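Local coordinates for macrolide 2'-phosphotransferase MphH (PDB 5UXD), which probably inactivates macrolide antibiotics by transferring a phosphate group to their 2' hydroxyl, and is bound here to azithromycin, at residues V193-E198 against T219-D224. Numbering follows the deposited sequence.
Sequences VLTHGE and TAAVGD
Thr195 and Ala221 are paired antiparallel, with backbone hydrogen bonds in both directions. Ala221 O accepts twice: from Thr195 N at 2.9 Å and from Thr195 OG1 at 2.8 Å. The two donors reach it from opposite faces of its carbonyl plane. With chi1 at 67°, OG1 is tucked over the main chain and turned to Ala221 O. A water donates to OG1 and to Thr219 O. The methyl CG2 of Thr195 lies 3.4 Å from Asp224 O.

Val193 and Gly223 are hydrogen-bonded in both directions through their backbones, Gly223 N to Val193 O being 2.8 Å. Between these pairs, Leu194 and Val222 put their side chains on one face of the ladder, and Val222 CG2 lies 4.1 Å from Leu194 CA.

Toward Glu198 and Thr219, both partly exposed, side-chain packing thins: Glu198 OE1 only brushes Thr219 CG2. Thr219 OG1 still donates to His196 O at 2.7 Å. Glu198 N meets His196 ND1 in the ring plane, while His196 NE2 is hydrogen-bonded to Leu215 O. Glu198 also touches azithromycin. Gly197 takes a positive phi of 103°, easy for glycine, and its C lies 3.8 Å from Thr219 OG1.

This ladder joins the probable catalytic loop, as in related kinase-fold phosphotransferases, to the segment after Asp216, which binds magnesium in another structure of this protein. Helices 119-133 and 137-141 pack against Leu194, and Val222 also touches helix 137-141.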
loop_
_atom_site.group_PDB
_atom_site.type_symbol
_atom_site.label_atom_id
_atom_site.label_comp_id
_atom_site.label_asym_id
_atom_site.label_seq_id
_atom_site.Cartn_x
_atom_site.Cartn_y
_atom_site.Cartn_z
ATOM N N VAL A 193 9.994 3.182 -11.703
ATOM C CA VAL A 193 10.743 2.956 -10.472
ATOM C C VAL A 193 10.026 1.875 -9.678
ATOM O O VAL A 193 8.869 1.550 -9.935
ATOM C CB VAL A 193 10.851 4.229 -9.605
ATOM C CG1 VAL A 193 11.656 5.334 -10.325
ATOM C CG2 VAL A 193 9.452 4.727 -9.242
ATOM N N LEU A 194 10.721 1.330 -8.679
ATOM C CA LEU A 194 10.054 0.492 -7.690
ATOM C C LEU A 194 9.123 1.356 -6.856
ATOM O O LEU A 194 9.544 2.387 -6.318
ATOM C CB LEU A 194 11.077 -0.195 -6.792
ATOM C CG LEU A 194 10.525 -0.920 -5.554
ATOM C CD1 LEU A 194 9.554 -2.033 -5.960
ATOM C CD2 LEU A 194 11.648 -1.488 -4.687
ATOM N N THR A 195 7.855 0.963 -6.777
ATOM C CA THR A 195 6.874 1.728 -6.018
ATOM C C THR A 195 6.221 0.860 -4.948
ATOM O O THR A 195 6.156 -0.367 -5.061
ATOM C CB THR A 195 5.773 2.326 -6.916
ATOM O OG1 THR A 195 4.970 1.279 -7.479
ATOM C CG2 THR A 195 6.376 3.179 -8.047
ATOM N N HIS A 196 5.731 1.530 -3.904
ATOM C CA HIS A 196 4.913 0.879 -2.882
ATOM C C HIS A 196 3.480 0.629 -3.365
ATOM O O HIS A 196 2.958 -0.484 -3.224
ATOM C CB HIS A 196 4.908 1.723 -1.610
ATOM C CG HIS A 196 4.091 1.135 -0.501
ATOM N ND1 HIS A 196 2.715 1.218 -0.469
ATOM C CD2 HIS A 196 4.453 0.463 0.617
ATOM C CE1 HIS A 196 2.263 0.615 0.615
ATOM N NE2 HIS A 196 3.298 0.154 1.296
ATOM N N GLY A 197 2.806 1.668 -3.883
ATOM C CA GLY A 197 1.491 1.539 -4.496
ATOM C C GLY A 197 0.319 1.996 -3.651
ATOM O O GLY A 197 -0.775 2.208 -4.194
ATOM N N GLU A 198 0.502 2.139 -2.347
ATOM C CA GLU A 198 -0.587 2.526 -1.461
ATOM C C GLU A 198 0.003 3.291 -0.281
ATOM O O GLU A 198 -0.264 3.003 0.889
ATOM C CB GLU A 198 -1.392 1.303 -1.022
ATOM C CG GLU A 198 -2.886 1.440 -1.292
ATOM C CD GLU A 198 -3.634 0.134 -1.130
ATOM O OE1 GLU A 198 -3.946 -0.509 -2.154
ATOM O OE2 GLU A 198 -3.904 -0.246 0.025
ATOM N N THR A 219 1.218 -4.362 -2.661
ATOM C CA THR A 219 0.881 -3.639 -3.887
ATOM C C THR A 219 2.106 -3.164 -4.658
ATOM O O THR A 219 1.956 -2.449 -5.662
ATOM C CB THR A 219 -0.030 -2.439 -3.570
ATOM O OG1 THR A 219 0.561 -1.624 -2.548
ATOM C CG2 THR A 219 -1.387 -2.911 -3.081
ATOM N N ALA A 220 3.308 -3.532 -4.216
ATOM C CA ALA A 220 4.521 -3.017 -4.838
ATOM C C ALA A 220 4.645 -3.507 -6.276
ATOM O O ALA A 220 4.226 -4.616 -6.615
ATOM C CB ALA A 220 5.752 -3.445 -4.047
ATOM N N ALA A 221 5.237 -2.658 -7.114
ATOM C CA ALA A 221 5.377 -2.894 -8.544
ATOM C C ALA A 221 6.384 -1.901 -9.099
ATOM O O ALA A 221 6.517 -0.792 -8.581
ATOM C CB ALA A 221 4.030 -2.742 -9.262
ATOM N N VAL A 222 7.084 -2.294 -10.158
ATOM C CA VAL A 222 7.859 -1.290 -10.890
ATOM C C VAL A 222 6.928 -0.584 -11.870
ATOM O O VAL A 222 6.204 -1.225 -12.644
ATOM C CB VAL A 222 9.069 -1.923 -11.600
ATOM C CG1 VAL A 222 9.718 -0.900 -12.563
ATOM C CG2 VAL A 222 10.084 -2.408 -10.575
ATOM N N GLY A 223 6.941 0.742 -11.816
ATOM C CA GLY A 223 6.015 1.518 -12.618
ATOM C C GLY A 223 6.007 2.995 -12.271
ATOM O O GLY A 223 7.056 3.587 -12.020
ATOM N N ASP A 224 4.824 3.585 -12.249
ATOM C CA ASP A 224 4.654 5.047 -12.208
ATOM C C ASP A 224 5.121 5.635 -10.879
ATOM O O ASP A 224 4.523 5.336 -9.837
ATOM C CB ASP A 224 3.169 5.356 -12.469
ATOM C CG ASP A 224 2.853 6.859 -12.576
ATOM O OD1 ASP A 224 3.717 7.716 -12.296
ATOM O OD2 ASP A 224 1.699 7.170 -12.936
HETATM O O HOH W 1 2.535 -0.113 -7.042
#